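Local coordinates for extracellular solute-binding protein family 1 (Alicyclobacillus acidocaldarius subsp. acidocaldarius, PDB 4OVJ) that probably captures a solute outside the cell, perhaps a sugar, and hands it to a membrane transporter of the ABC type, at residues A[166-171]-A[225-230]; A[175-180]-A[230-235]; A[108-113]-A[312-317]; A[317-322]-A[334-339]. All coordinates share one frame; numbering follows the deposited sequence. Where two conformers were deposited one is given.

Interaction 1. Residues A[166-171]-A[225-230]; sequences ILEKVH and RKEGVV
The imidazole of His-171 lies over the backbone of the turn at Gly-228, whose carbonyl O sits above one ring face, offset toward the rim and 3.2 Å from His-171 CE1. That oxygen is not hydrogen-bonded to the ring: ND1 instead bonds to Lys-176 O, which helps to fix the ring's rotation. With CG anti to the backbone N (chi1 173°), the ring reaches from the last turns of helix 160-174 toward the end of helix 211-226. There Gly-228, at positive phi, closes helix 211-226 with a Schellman motif, and the chain turns to send Val-229 back against helix 160-174, within a lobe of the periplasmic-binding-protein fold. The two methyls of Val-229 divide the helix surface between them. Val-229 CG1 presses on Leu-167 CB at 3.4 Å, tighter than usual for two carbons, while Val-229 CG2 meets Glu-168 CG at 3.9 Å and also approaches the CB of His-171. With an alanine at His-171, Lys-176 O would probably lose its imidazole donor and the Gly-228 carbonyl the ring packed on it. Further out, Glu-168 OE1 stands 4.1 Å from Glu-227 OE2, the carboxylate planes 29° apart; these like charges probably disfavour a closer approach.

Interaction 2. Residues A[175-180]-A[230-235]; sequences GKWAEN and VPPGTV
Trp-177 lays its indole against the proline pair Pro-231 and Pro-232. The CH-pi contact comes from Pro-231 CA, which sits over the five-membered ring of Trp-177, 3.6 Å from its centroid and only 11° off the ring normal. Apolar contacts extend this along the indole. Pro-231 CG touches Trp-177 CD2 at 3.7 Å, and CB of the same proline lies close to the bridging carbons. Pro-232 CD meets Trp-177 CZ2 at 3.6 Å, the two side chains running at about a right angle to each other. Val-235 comes from the opposite direction, both of its methyls near the far end of the indole, with Val-235 CG1 3.8 Å from Trp-177 CH2. Placing CG anti to its own carbonyl carbon (chi1 -62°) swings the Trp-177 ring out over the neighbouring segment.

Pro-232 is the N-cap residue of the short helix 233-236, so the indole joins the loop after helix 160-174 to the start of that helix, in a lobe of the periplasmic-binding-protein type. No hydrogen bond links the two segments directly.

The polar side of the contact is a CA-H...O approach: Val-230 CA lies 3.3 Å from Glu-179 O, with 140° at the hydrogen. Pro-231 CD comes equally near that oxygen, which is buried here and has no conventional hydrogen-bond partner. Val-230 CG1 packs on it too, in van der Waals contact 3.4 Å from Glu-179 O. The neighbouring polar ends turn elsewhere: Glu-179 OE1 accepts from Trp-163 NE1, and the Asn-180 amide bonds to Ser-254 and Asp-247.

Interaction 3. Residues A[108-113]-A[312-317]; sequences KGINIS and LFVNFL
Val-314 and Asn-315, neighbours on helix 307-319, meet the loop 108-113 in different ways. Taken in order, Leu-312 comes first: its backbone lies beside Gly-109, with 5.6 Å between the CA atoms of Leu-312 and Gly-109, while its side chain leaves the loop and packs on Phe-48 and Ile-55. Val-314 follows with a loose apolar touch, Val-314 CG1 to Ile-110 CD1 at 4.2 Å, the two side chains crossing at a slant. On its other flanks this valine packs on Trp-298 and Ile-300 of strand 293-300, so the helix is held between the central sheet and the loop. That layering of helix on sheet belongs to the alpha/beta lobes of the periplasmic-binding-protein superfamily, here the lobe containing the first strands of the chain.

Asn-315 carries the polar link. Its CG is anti to the backbone N (chi1 -172°), which carries the amide out from the helix to the loop backbone. Asn-315 CB rests 3.3 Å from Gly-109 O, and Asn-315 OD1 accepts from Asn-111 N at 2.8 Å. The hydrogen bond is almost straight (174°), although its donor stands 46° out of the carbonyl plane. Asn-111 in turn shapes the loop: its OD1 takes the Ser-113 N-H in an Asx turn and also accepts from Ser-113 OG at 2.6 Å, this second donor lying in the carbonyl plane on a lone pair.

Interaction 4. Residues A[317-322]-A[334-339]; sequences LLNNVQ and PVSSSV
Ser-336 turns OG anti to its backbone N (chi1 167°), and Asn-319 sets CG anti to its carbonyl carbon (chi1 -74°), so that hydroxyl and amide oxygen face each other. Ser-336 OG donates to Asn-319 OD1 at 2.8 Å, in the carbonyl plane with 151° at the oxygen. OD1 also bonds to Thr-114 OG1, while ND2 of the same amide reaches Asn-111 O and Asn-315 OD1, leaving the group little freedom to rotate. A leucine at Asn-319 would probably leave the Ser-336 hydroxyl without its acceptor and break the ties to Thr-114 and Asn-111.

Two waters link the carbonyls at the end of helix 307-319 to segment 334-339. Water 1 donates to Leu-318 O at 2.8 Å and accepts from Ser-336 N; water 2 donates to Asn-319 O at 2.6 Å and is hydrogen-bonded to Ser-338 OG. Separately, Leu-318 CD2 makes an apolar contact with Val-335 CG1 at 3.6 Å, the side chains slanting across one another. A methyl of Val-339, CG2, packs against the backbone carbonyls of Leu-318 and Asn-319.

Each segment also starts a new helix. Asn-320 OD1 caps helix 321-327, accepting from Ala-323 N and more weakly from Gln-322 N, and Ser-336 OG takes weak bonds from Ser-338 N and Val-339 N. The C-terminal end of helix 307-319 is thus docked on the N-cap serine that precedes helix 337-345, in an alpha/beta lobe of the periplasmic-binding-protein fold.

Overall arrangement
The four contacts form two pairs on opposite sides of the chain's centre. Interactions 1 and 2, centres 8 Å apart, share Val-230 and are tied by the bond from Ala-178 N to Val-229 O. Interactions 3 and 4, centres 10 Å apart, both use helix 307-319 and share Leu-317; Asn-319 of interaction 4 reaches back to the 108-113 loop. The pairs do not touch: interactions 2 and 4 are about 24 Å apart at their nearest atoms, and the centres of interactions 1 and 3 are 48 Å apart. This spread is consistent with the two lobes of a solute-binding protein, whose ligand normally binds in the cleft between them.

Interaction 1. Residues A[166-171]-A[225-230]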
loop_
_atom_site.group_PDB
_atom_site.type_symbol
_atom_site.label_atom_id
_atom_site.label_comp_id
_atom_site.label_asym_id
_atom_site.label_seq_id
_atom_site.Cartn_x
_atom_site.Cartn_y
_atom_site.Cartn_z
ATOM N N ILE A 166 -17.786 18.618 -6.965
ATOM C CA ILE A 166 -17.020 18.508 -8.205
ATOM C C ILE A 166 -17.542 17.350 -9.062
ATOM O O ILE A 166 -17.747 17.512 -10.260
ATOM C CB ILE A 166 -15.507 18.364 -7.929
ATOM C CG1 ILE A 166 -14.945 19.685 -7.385
ATOM C CG2 ILE A 166 -14.784 17.936 -9.189
ATOM C CD1 ILE A 166 -13.667 19.551 -6.583
ATOM N N LEU A 167 -17.774 16.198 -8.438
ATOM C CA LEU A 167 -18.295 15.040 -9.150
ATOM C C LEU A 167 -19.638 15.359 -9.805
ATOM O O LEU A 167 -19.881 15.003 -10.972
ATOM C CB LEU A 167 -18.434 13.841 -8.206
ATOM C CG LEU A 167 -17.158 13.238 -7.622
ATOM C CD1 LEU A 167 -17.544 12.061 -6.737
ATOM C CD2 LEU A 167 -16.221 12.792 -8.731
ATOM N N GLU A 168 -20.510 16.042 -9.068
ATOM C CA GLU A 168 -21.800 16.451 -9.632
ATOM C C GLU A 168 -21.615 17.324 -10.869
ATOM O O GLU A 168 -22.303 17.128 -11.871
ATOM C CB GLU A 168 -22.666 17.142 -8.580
ATOM C CG GLU A 168 -23.186 16.185 -7.514
ATOM C CD GLU A 168 -23.920 16.880 -6.373
ATOM O OE1 GLU A 168 -24.971 17.503 -6.617
ATOM O OE2 GLU A 168 -23.451 16.784 -5.218
ATOM N N LYS A 169 -20.674 18.264 -10.808
ATOM C CA LYS A 169 -20.405 19.160 -11.936
ATOM C C LYS A 169 -19.838 18.423 -13.145
ATOM O O LYS A 169 -20.233 18.685 -14.283
ATOM C CB LYS A 169 -19.466 20.288 -11.511
ATOM C CG LYS A 169 -20.061 21.227 -10.473
ATOM C CD LYS A 169 -21.103 22.168 -11.066
ATOM C CE LYS A 169 -21.380 23.336 -10.129
ATOM N NZ LYS A 169 -22.315 24.331 -10.719
ATOM N N VAL A 170 -18.930 17.484 -12.902
ATOM C CA VAL A 170 -18.362 16.676 -13.985
ATOM C C VAL A 170 -19.465 15.855 -14.662
ATOM O O VAL A 170 -19.577 15.832 -15.884
ATOM C CB VAL A 170 -17.226 15.767 -13.478
ATOM C CG1 VAL A 170 -16.731 14.862 -14.592
ATOM C CG2 VAL A 170 -16.073 16.613 -12.953
ATOM N N HIS A 171 -20.276 15.181 -13.858
ATOM C CA HIS A 171 -21.390 14.375 -14.372
ATOM C C HIS A 171 -22.331 15.210 -15.229
ATOM O O HIS A 171 -22.783 14.755 -16.297
ATOM C CB HIS A 171 -22.151 13.759 -13.212
ATOM C CG HIS A 171 -23.401 13.053 -13.617
ATOM N ND1 HIS A 171 -23.394 11.959 -14.454
ATOM C CD2 HIS A 171 -24.696 13.280 -13.302
ATOM C CE1 HIS A 171 -24.632 11.538 -14.631
ATOM N NE2 HIS A 171 -25.442 12.326 -13.950
ATOM N N ARG A 225 -24.809 7.916 -5.580
ATOM C CA ARG A 225 -25.566 6.977 -6.422
ATOM C C ARG A 225 -26.932 7.552 -6.804
ATOM O O ARG A 225 -27.333 7.482 -7.963
ATOM C CB ARG A 225 -25.784 5.641 -5.714
ATOM C CG ARG A 225 -24.583 4.733 -5.734
ATOM C CD ARG A 225 -24.949 3.307 -5.384
ATOM N NE ARG A 225 -25.523 3.187 -4.058
ATOM C CZ ARG A 225 -24.837 3.155 -2.917
ATOM N NH1 ARG A 225 -23.518 3.259 -2.899
ATOM N NH2 ARG A 225 -25.492 3.027 -1.774
ATOM N N LYS A 226 -27.633 8.095 -5.808
ATOM C CA LYS A 226 -28.965 8.697 -5.985
ATOM C C LYS A 226 -28.968 9.758 -7.088
ATOM O O LYS A 226 -29.924 9.855 -7.870
ATOM C CB LYS A 226 -29.439 9.314 -4.656
ATOM C CG LYS A 226 -30.746 10.092 -4.724
ATOM C CD LYS A 226 -31.313 10.382 -3.335
ATOM C CE LYS A 226 -30.487 11.420 -2.586
ATOM N NZ LYS A 226 -31.121 11.891 -1.317
ATOM N N GLU A 227 -27.898 10.543 -7.139
ATOM C CA GLU A 227 -27.741 11.619 -8.115
ATOM C C GLU A 227 -27.179 11.135 -9.462
ATOM O O GLU A 227 -27.038 11.937 -10.386
ATOM C CB GLU A 227 -26.804 12.702 -7.567
ATOM C CG GLU A 227 -27.072 13.148 -6.130
ATOM C CD GLU A 227 -27.736 14.501 -6.000
ATOM O OE1 GLU A 227 -28.256 15.037 -7.008
ATOM O OE2 GLU A 227 -27.747 15.031 -4.863
ATOM N N GLY A 228 -26.843 9.851 -9.576
ATOM C CA GLY A 228 -26.348 9.290 -10.832
ATOM C C GLY A 228 -24.898 9.631 -11.140
ATOM O O GLY A 228 -24.436 9.470 -12.261
ATOM N N VAL A 229 -24.166 10.056 -10.122
ATOM C CA VAL A 229 -22.812 10.548 -10.284
ATOM C C VAL A 229 -21.768 9.414 -10.227
ATOM O O VAL A 229 -20.670 9.526 -10.797
ATOM C CB VAL A 229 -22.556 11.617 -9.208
ATOM C CG1 VAL A 229 -21.132 12.054 -9.220
ATOM C CG2 VAL A 229 -23.491 12.799 -9.446
ATOM N N VAL A 230 -22.098 8.343 -9.511
ATOM C CA VAL A 230 -21.306 7.101 -9.529
ATOM C C VAL A 230 -22.239 5.982 -10.001
ATOM O O VAL A 230 -23.458 6.155 -10.005
ATOM C CB VAL A 230 -20.692 6.779 -8.140
ATOM C CG1 VAL A 230 -19.869 7.967 -7.626
ATOM C CG2 VAL A 230 -21.769 6.396 -7.147
#

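Interaction 2. Residues A[175-180]-A[230-235]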
loop_
_atom_site.group_PDB
_atom_site.type_symbol
_atom_site.label_atom_id
_atom_site.label_comp_id
_atom_site.label_asym_id
_atom_site.label_seq_id
_atom_site.Cartn_x
_atom_site.Cartn_y
_atom_site.Cartn_z
ATOM N N GLY A 175 -22.318 13.689 -18.800
ATOM C CA GLY A 175 -23.343 12.643 -18.831
ATOM C C GLY A 175 -22.833 11.250 -18.468
ATOM O O GLY A 175 -23.581 10.267 -18.545
ATOM N N LYS A 176 -21.570 11.156 -18.056
ATOM C CA LYS A 176 -20.979 9.889 -17.665
ATOM C C LYS A 176 -20.835 9.882 -16.152
ATOM O O LYS A 176 -21.004 10.917 -15.496
ATOM C CB LYS A 176 -19.608 9.725 -18.315
ATOM C CG LYS A 176 -19.654 9.584 -19.827
ATOM C CD LYS A 176 -18.284 9.256 -20.371
ATOM C CE LYS A 176 -18.274 9.216 -21.898
ATOM N NZ LYS A 176 -16.891 9.191 -22.471
ATOM N N TRP A 177 -20.519 8.724 -15.590
ATOM C CA TRP A 177 -20.221 8.650 -14.161
ATOM C C TRP A 177 -18.930 9.394 -13.918
ATOM O O TRP A 177 -17.979 9.228 -14.671
ATOM C CB TRP A 177 -20.131 7.212 -13.681
ATOM C CG TRP A 177 -21.415 6.478 -13.863
ATOM C CD1 TRP A 177 -22.644 6.876 -13.438
ATOM C CD2 TRP A 177 -21.606 5.207 -14.506
ATOM N NE1 TRP A 177 -23.596 5.946 -13.784
ATOM C CE2 TRP A 177 -22.987 4.917 -14.448
ATOM C CE3 TRP A 177 -20.753 4.296 -15.130
ATOM C CZ2 TRP A 177 -23.530 3.747 -14.989
ATOM C CZ3 TRP A 177 -21.297 3.130 -15.674
ATOM C CH2 TRP A 177 -22.665 2.873 -15.600
ATOM N N ALA A 178 -18.905 10.232 -12.883
ATOM C CA ALA A 178 -17.723 11.034 -12.602
ATOM C C ALA A 178 -16.650 10.223 -11.867
ATOM O O ALA A 178 -15.468 10.501 -12.011
ATOM C CB ALA A 178 -18.084 12.280 -11.805
ATOM N N GLU A 179 -17.083 9.246 -11.073
ATOM C CA GLU A 179 -16.175 8.325 -10.388
ATOM C C GLU A 179 -16.853 6.984 -10.224
ATOM O O GLU A 179 -18.067 6.900 -10.241
ATOM C CB GLU A 179 -15.803 8.875 -8.998
ATOM C CG GLU A 179 -14.713 8.087 -8.258
ATOM C CD GLU A 179 -14.472 8.578 -6.835
ATOM O OE1 GLU A 179 -14.765 9.742 -6.556
ATOM O OE2 GLU A 179 -13.962 7.806 -5.988
ATOM N N ASN A 180 -16.051 5.944 -10.049
ATOM C CA ASN A 180 -16.550 4.645 -9.618
ATOM C C ASN A 180 -17.117 4.757 -8.208
ATOM O O ASN A 180 -16.788 5.682 -7.460
ATOM C CB ASN A 180 -15.421 3.628 -9.605
ATOM C CG ASN A 180 -14.936 3.232 -10.985
ATOM O OD1 ASN A 180 -15.289 3.817 -12.024
ATOM N ND2 ASN A 180 -14.081 2.231 -10.999
ATOM N N VAL A 230 -22.098 8.343 -9.511
ATOM C CA VAL A 230 -21.306 7.101 -9.529
ATOM C C VAL A 230 -22.239 5.982 -10.001
ATOM O O VAL A 230 -23.458 6.155 -10.005
ATOM C CB VAL A 230 -20.692 6.779 -8.140
ATOM C CG1 VAL A 230 -19.869 7.967 -7.626
ATOM C CG2 VAL A 230 -21.769 6.396 -7.147
ATOM N N PRO A 231 -21.676 4.846 -10.424
ATOM C CA PRO A 231 -22.528 3.823 -11.040
ATOM C C PRO A 231 -23.474 3.184 -10.045
ATOM O O PRO A 231 -23.211 3.194 -8.857
ATOM C CB PRO A 231 -21.526 2.788 -11.568
ATOM C CG PRO A 231 -20.200 3.472 -11.558
ATOM C CD PRO A 231 -20.266 4.442 -10.421
ATOM N N PRO A 232 -24.593 2.623 -10.535
ATOM C CA PRO A 232 -25.502 1.865 -9.660
ATOM C C PRO A 232 -24.880 0.537 -9.219
ATOM O O PRO A 232 -23.893 0.079 -9.811
ATOM C CB PRO A 232 -26.710 1.628 -10.550
ATOM C CG PRO A 232 -26.175 1.649 -11.936
ATOM C CD PRO A 232 -25.046 2.641 -11.939
ATOM N N GLY A 233 -25.444 -0.075 -8.185
ATOM C CA GLY A 233 -24.900 -1.305 -7.641
ATOM C C GLY A 233 -24.803 -2.434 -8.646
ATOM O O GLY A 233 -23.898 -3.253 -8.581
ATOM N N THR A 234 -25.751 -2.479 -9.574
ATOM C CA THR A 234 -25.764 -3.520 -10.591
ATOM C C THR A 234 -24.566 -3.420 -11.537
ATOM O O THR A 234 -24.095 -4.432 -12.047
ATOM C CB THR A 234 -27.074 -3.463 -11.395
ATOM O OG1 THR A 234 -27.317 -2.113 -11.813
ATOM C CG2 THR A 234 -28.232 -3.942 -10.536
ATOM N N VAL A 235 -24.078 -2.205 -11.770
ATOM C CA VAL A 235 -22.877 -1.993 -12.568
ATOM C C VAL A 235 -21.631 -2.299 -11.738
ATOM O O VAL A 235 -20.740 -3.019 -12.170
ATOM C CB VAL A 235 -22.852 -0.560 -13.149
ATOM C CG1 VAL A 235 -21.507 -0.246 -13.806
ATOM C CG2 VAL A 235 -23.991 -0.400 -14.149
#

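Interaction 3. Residues A[108-113]-A[312-317]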
loop_
_atom_site.group_PDB
_atom_site.type_symbol
_atom_site.label_atom_id
_atom_site.label_comp_id
_atom_site.label_asym_id
_atom_site.label_seq_id
_atom_site.Cartn_x
_atom_site.Cartn_y
_atom_site.Cartn_z
ATOM N N LYS A 108 24.703 2.626 11.811
ATOM C CA LYS A 108 25.651 3.534 11.165
ATOM C C LYS A 108 25.645 3.428 9.630
ATOM O O LYS A 108 25.832 4.421 8.934
ATOM C CB LYS A 108 27.071 3.283 11.708
ATOM C CG LYS A 108 28.207 3.903 10.894
ATOM C CD LYS A 108 28.049 5.408 10.724
ATOM C CE LYS A 108 28.477 5.915 9.352
ATOM N NZ LYS A 108 27.712 7.140 8.967
ATOM N N GLY A 109 25.437 2.229 9.107
ATOM C CA GLY A 109 25.557 1.996 7.672
ATOM C C GLY A 109 24.305 2.156 6.833
ATOM O O GLY A 109 24.367 2.007 5.611
ATOM N N ILE A 110 23.171 2.453 7.457
ATOM C CA ILE A 110 21.916 2.596 6.710
ATOM C C ILE A 110 21.469 4.053 6.708
ATOM O O ILE A 110 21.264 4.665 7.761
ATOM C CB ILE A 110 20.792 1.696 7.264
ATOM C CG1 ILE A 110 21.263 0.235 7.346
ATOM C CG2 ILE A 110 19.576 1.762 6.348
ATOM C CD1 ILE A 110 20.247 -0.723 7.941
ATOM N N ASN A 111 21.338 4.614 5.514
ATOM C CA ASN A 111 20.897 5.988 5.370
ATOM C C ASN A 111 19.374 6.009 5.322
ATOM O O ASN A 111 18.779 5.676 4.306
ATOM C CB ASN A 111 21.492 6.601 4.099
ATOM C CG ASN A 111 21.031 8.019 3.867
ATOM O OD1 ASN A 111 20.440 8.644 4.746
ATOM N ND2 ASN A 111 21.293 8.535 2.667
ATOM N N ILE A 112 18.754 6.393 6.434
ATOM C CA ILE A 112 17.305 6.478 6.511
ATOM C C ILE A 112 16.791 7.896 6.330
ATOM O O ILE A 112 15.593 8.121 6.444
ATOM C CB ILE A 112 16.753 5.879 7.816
ATOM C CG1 ILE A 112 17.320 6.633 9.041
ATOM C CG2 ILE A 112 17.031 4.387 7.823
ATOM C CD1 ILE A 112 16.545 6.423 10.315
ATOM N N SER A 113 17.683 8.830 5.994
ATOM C CA SER A 113 17.295 10.228 5.749
ATOM C C SER A 113 16.433 10.371 4.489
ATOM O O SER A 113 15.756 11.389 4.304
ATOM C CB SER A 113 18.540 11.124 5.652
ATOM O OG SER A 113 19.224 10.940 4.416
ATOM N N LEU A 312 25.374 -2.549 5.015
ATOM C CA LEU A 312 25.811 -2.023 3.727
ATOM C C LEU A 312 24.971 -2.597 2.572
ATOM O O LEU A 312 24.596 -1.876 1.643
ATOM C CB LEU A 312 27.294 -2.324 3.553
ATOM C CG LEU A 312 28.033 -1.711 2.374
ATOM C CD1 LEU A 312 29.533 -1.857 2.578
ATOM C CD2 LEU A 312 27.561 -2.410 1.121
ATOM N N PHE A 313 24.644 -3.882 2.646
ATOM C CA PHE A 313 23.802 -4.519 1.635
ATOM C C PHE A 313 22.374 -3.960 1.650
ATOM O O PHE A 313 21.822 -3.599 0.616
ATOM C CB PHE A 313 23.794 -6.033 1.821
ATOM C CG PHE A 313 22.961 -6.762 0.815
ATOM C CD1 PHE A 313 23.283 -6.731 -0.537
ATOM C CD2 PHE A 313 21.862 -7.485 1.209
ATOM C CE1 PHE A 313 22.505 -7.412 -1.458
ATOM C CE2 PHE A 313 21.080 -8.164 0.299
ATOM C CZ PHE A 313 21.406 -8.140 -1.040
ATOM N N VAL A 314 21.781 -3.875 2.832
ATOM C CA VAL A 314 20.446 -3.311 2.952
ATOM C C VAL A 314 20.429 -1.858 2.467
ATOM O O VAL A 314 19.524 -1.450 1.737
ATOM C CB VAL A 314 19.906 -3.453 4.393
ATOM C CG1 VAL A 314 18.639 -2.644 4.590
ATOM C CG2 VAL A 314 19.634 -4.923 4.680
ATOM N N ASN A 315 21.445 -1.095 2.827
ATOM C CA ASN A 315 21.518 0.278 2.388
ATOM C C ASN A 315 21.593 0.408 0.878
ATOM O O ASN A 315 20.982 1.316 0.309
ATOM C CB ASN A 315 22.718 0.989 2.997
ATOM C CG ASN A 315 22.690 2.462 2.704
ATOM O OD1 ASN A 315 21.771 3.171 3.126
ATOM N ND2 ASN A 315 23.670 2.931 1.937
ATOM N N PHE A 316 22.347 -0.494 0.249
ATOM C CA PHE A 316 22.456 -0.567 -1.205
ATOM C C PHE A 316 21.087 -0.822 -1.847
ATOM O O PHE A 316 20.675 -0.112 -2.770
ATOM C CB PHE A 316 23.447 -1.660 -1.621
ATOM C CG PHE A 316 23.621 -1.791 -3.109
ATOM C CD1 PHE A 316 24.582 -1.029 -3.769
ATOM C CD2 PHE A 316 22.856 -2.694 -3.843
ATOM C CE1 PHE A 316 24.760 -1.157 -5.133
ATOM C CE2 PHE A 316 23.033 -2.825 -5.214
ATOM C CZ PHE A 316 23.982 -2.047 -5.851
ATOM N N LEU A 317 20.365 -1.808 -1.338
ATOM C CA LEU A 317 19.036 -2.112 -1.858
ATOM C C LEU A 317 18.084 -0.934 -1.715
ATOM O O LEU A 317 17.281 -0.685 -2.594
ATOM C CB LEU A 317 18.429 -3.334 -1.168
ATOM C CG LEU A 317 19.160 -4.651 -1.406
ATOM C CD1 LEU A 317 18.490 -5.737 -0.580
ATOM C CD2 LEU A 317 19.229 -5.007 -2.884
#

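Interaction 4. Residues A[317-322]-A[334-339]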
loop_
_atom_site.group_PDB
_atom_site.type_symbol
_atom_site.label_atom_id
_atom_site.label_comp_id
_atom_site.label_asym_id
_atom_site.label_seq_id
_atom_site.Cartn_x
_atom_site.Cartn_y
_atom_site.Cartn_z
ATOM N N LEU A 317 20.365 -1.808 -1.338
ATOM C CA LEU A 317 19.036 -2.112 -1.858
ATOM C C LEU A 317 18.084 -0.934 -1.715
ATOM O O LEU A 317 17.281 -0.685 -2.594
ATOM C CB LEU A 317 18.429 -3.334 -1.168
ATOM C CG LEU A 317 19.160 -4.651 -1.406
ATOM C CD1 LEU A 317 18.490 -5.737 -0.580
ATOM C CD2 LEU A 317 19.229 -5.007 -2.884
ATOM N N LEU A 318 18.193 -0.213 -0.610
ATOM C CA LEU A 318 17.328 0.921 -0.350
ATOM C C LEU A 318 17.668 2.145 -1.169
ATOM O O LEU A 318 16.772 2.813 -1.657
ATOM C CB LEU A 318 17.357 1.302 1.136
ATOM C CG LEU A 318 16.764 0.288 2.114
ATOM C CD1 LEU A 318 17.182 0.661 3.528
ATOM C CD2 LEU A 318 15.252 0.237 2.007
ATOM N N ASN A 319 18.955 2.453 -1.278
ATOM C CA ASN A 319 19.391 3.801 -1.704
ATOM C C ASN A 319 20.234 3.880 -2.961
ATOM O O ASN A 319 20.476 4.976 -3.474
ATOM C CB ASN A 319 20.145 4.478 -0.564
ATOM C CG ASN A 319 19.227 4.941 0.544
ATOM O OD1 ASN A 319 18.215 5.595 0.289
ATOM N ND2 ASN A 319 19.558 4.595 1.775
ATOM N N ASN A 320 20.716 2.751 -3.452
ATOM C CA ASN A 320 21.593 2.793 -4.608
ATOM C C ASN A 320 20.789 2.841 -5.894
ATOM O O ASN A 320 19.831 2.094 -6.047
ATOM C CB ASN A 320 22.545 1.602 -4.605
ATOM C CG ASN A 320 23.533 1.665 -5.737
ATOM O OD1 ASN A 320 23.233 1.242 -6.843
ATOM N ND2 ASN A 320 24.714 2.200 -5.471
ATOM N N VAL A 321 21.163 3.746 -6.807
ATOM C CA VAL A 321 20.423 3.901 -8.056
ATOM C C VAL A 321 20.548 2.681 -8.987
ATOM O O VAL A 321 19.603 2.379 -9.714
ATOM C CB VAL A 321 20.788 5.221 -8.790
ATOM C CG1 VAL A 321 22.206 5.183 -9.334
ATOM C CG2 VAL A 321 19.789 5.496 -9.905
ATOM N N GLN A 322 21.675 1.966 -8.945
ATOM C CA GLN A 322 21.823 0.731 -9.748
ATOM C C GLN A 322 20.864 -0.346 -9.238
ATOM O O GLN A 322 20.236 -1.065 -10.023
ATOM C CB GLN A 322 23.265 0.202 -9.749
ATOM C CG GLN A 322 24.325 1.209 -10.172
ATOM C CD GLN A 322 23.962 1.965 -11.437
ATOM O OE1 GLN A 322 23.484 1.375 -12.411
ATOM N NE2 GLN A 322 24.189 3.281 -11.432
ATOM N N PRO A 334 9.607 2.967 -5.184
ATOM C CA PRO A 334 10.812 2.952 -4.365
ATOM C C PRO A 334 10.680 3.763 -3.089
ATOM O O PRO A 334 10.121 4.866 -3.090
ATOM C CB PRO A 334 11.867 3.573 -5.274
ATOM C CG PRO A 334 11.405 3.232 -6.645
ATOM C CD PRO A 334 9.910 3.296 -6.587
ATOM N N VAL A 335 11.183 3.200 -1.999
ATOM C CA VAL A 335 11.046 3.835 -0.704
ATOM C C VAL A 335 11.934 5.076 -0.533
ATOM O O VAL A 335 11.592 5.991 0.206
ATOM C CB VAL A 335 11.309 2.805 0.416
ATOM C CG1 VAL A 335 12.751 2.325 0.393
ATOM C CG2 VAL A 335 10.935 3.387 1.763
ATOM N N SER A 336 13.066 5.101 -1.224
ATOM C CA SER A 336 14.076 6.142 -1.044
ATOM C C SER A 336 13.801 7.362 -1.903
ATOM O O SER A 336 13.636 7.230 -3.107
ATOM C CB SER A 336 15.461 5.612 -1.427
ATOM O OG SER A 336 16.386 6.679 -1.552
ATOM N N SER A 337 13.803 8.537 -1.291
ATOM C CA SER A 337 13.607 9.786 -2.039
ATOM C C SER A 337 14.709 10.011 -3.075
ATOM O O SER A 337 14.443 10.530 -4.168
ATOM C CB SER A 337 13.541 10.981 -1.091
ATOM O OG SER A 337 14.720 11.092 -0.294
ATOM N N SER A 338 15.934 9.606 -2.762
ATOM C CA SER A 338 17.043 9.799 -3.714
ATOM C C SER A 338 16.878 8.894 -4.940
ATOM O O SER A 338 17.113 9.325 -6.065
ATOM C CB SER A 338 18.414 9.627 -3.040
ATOM O OG SER A 338 18.577 8.332 -2.513
ATOM N N VAL A 339 16.422 7.659 -4.728
ATOM C CA VAL A 339 16.189 6.726 -5.828
ATOM C C VAL A 339 15.045 7.238 -6.693
ATOM O O VAL A 339 15.146 7.250 -7.915
ATOM C CB VAL A 339 15.902 5.300 -5.318
ATOM C CG1 VAL A 339 15.398 4.405 -6.433
ATOM C CG2 VAL A 339 17.150 4.722 -4.682
HETATM O O HOH W 1 14.261 2.732 -2.776
HETATM O O HOH W 2 19.798 7.237 -4.631
#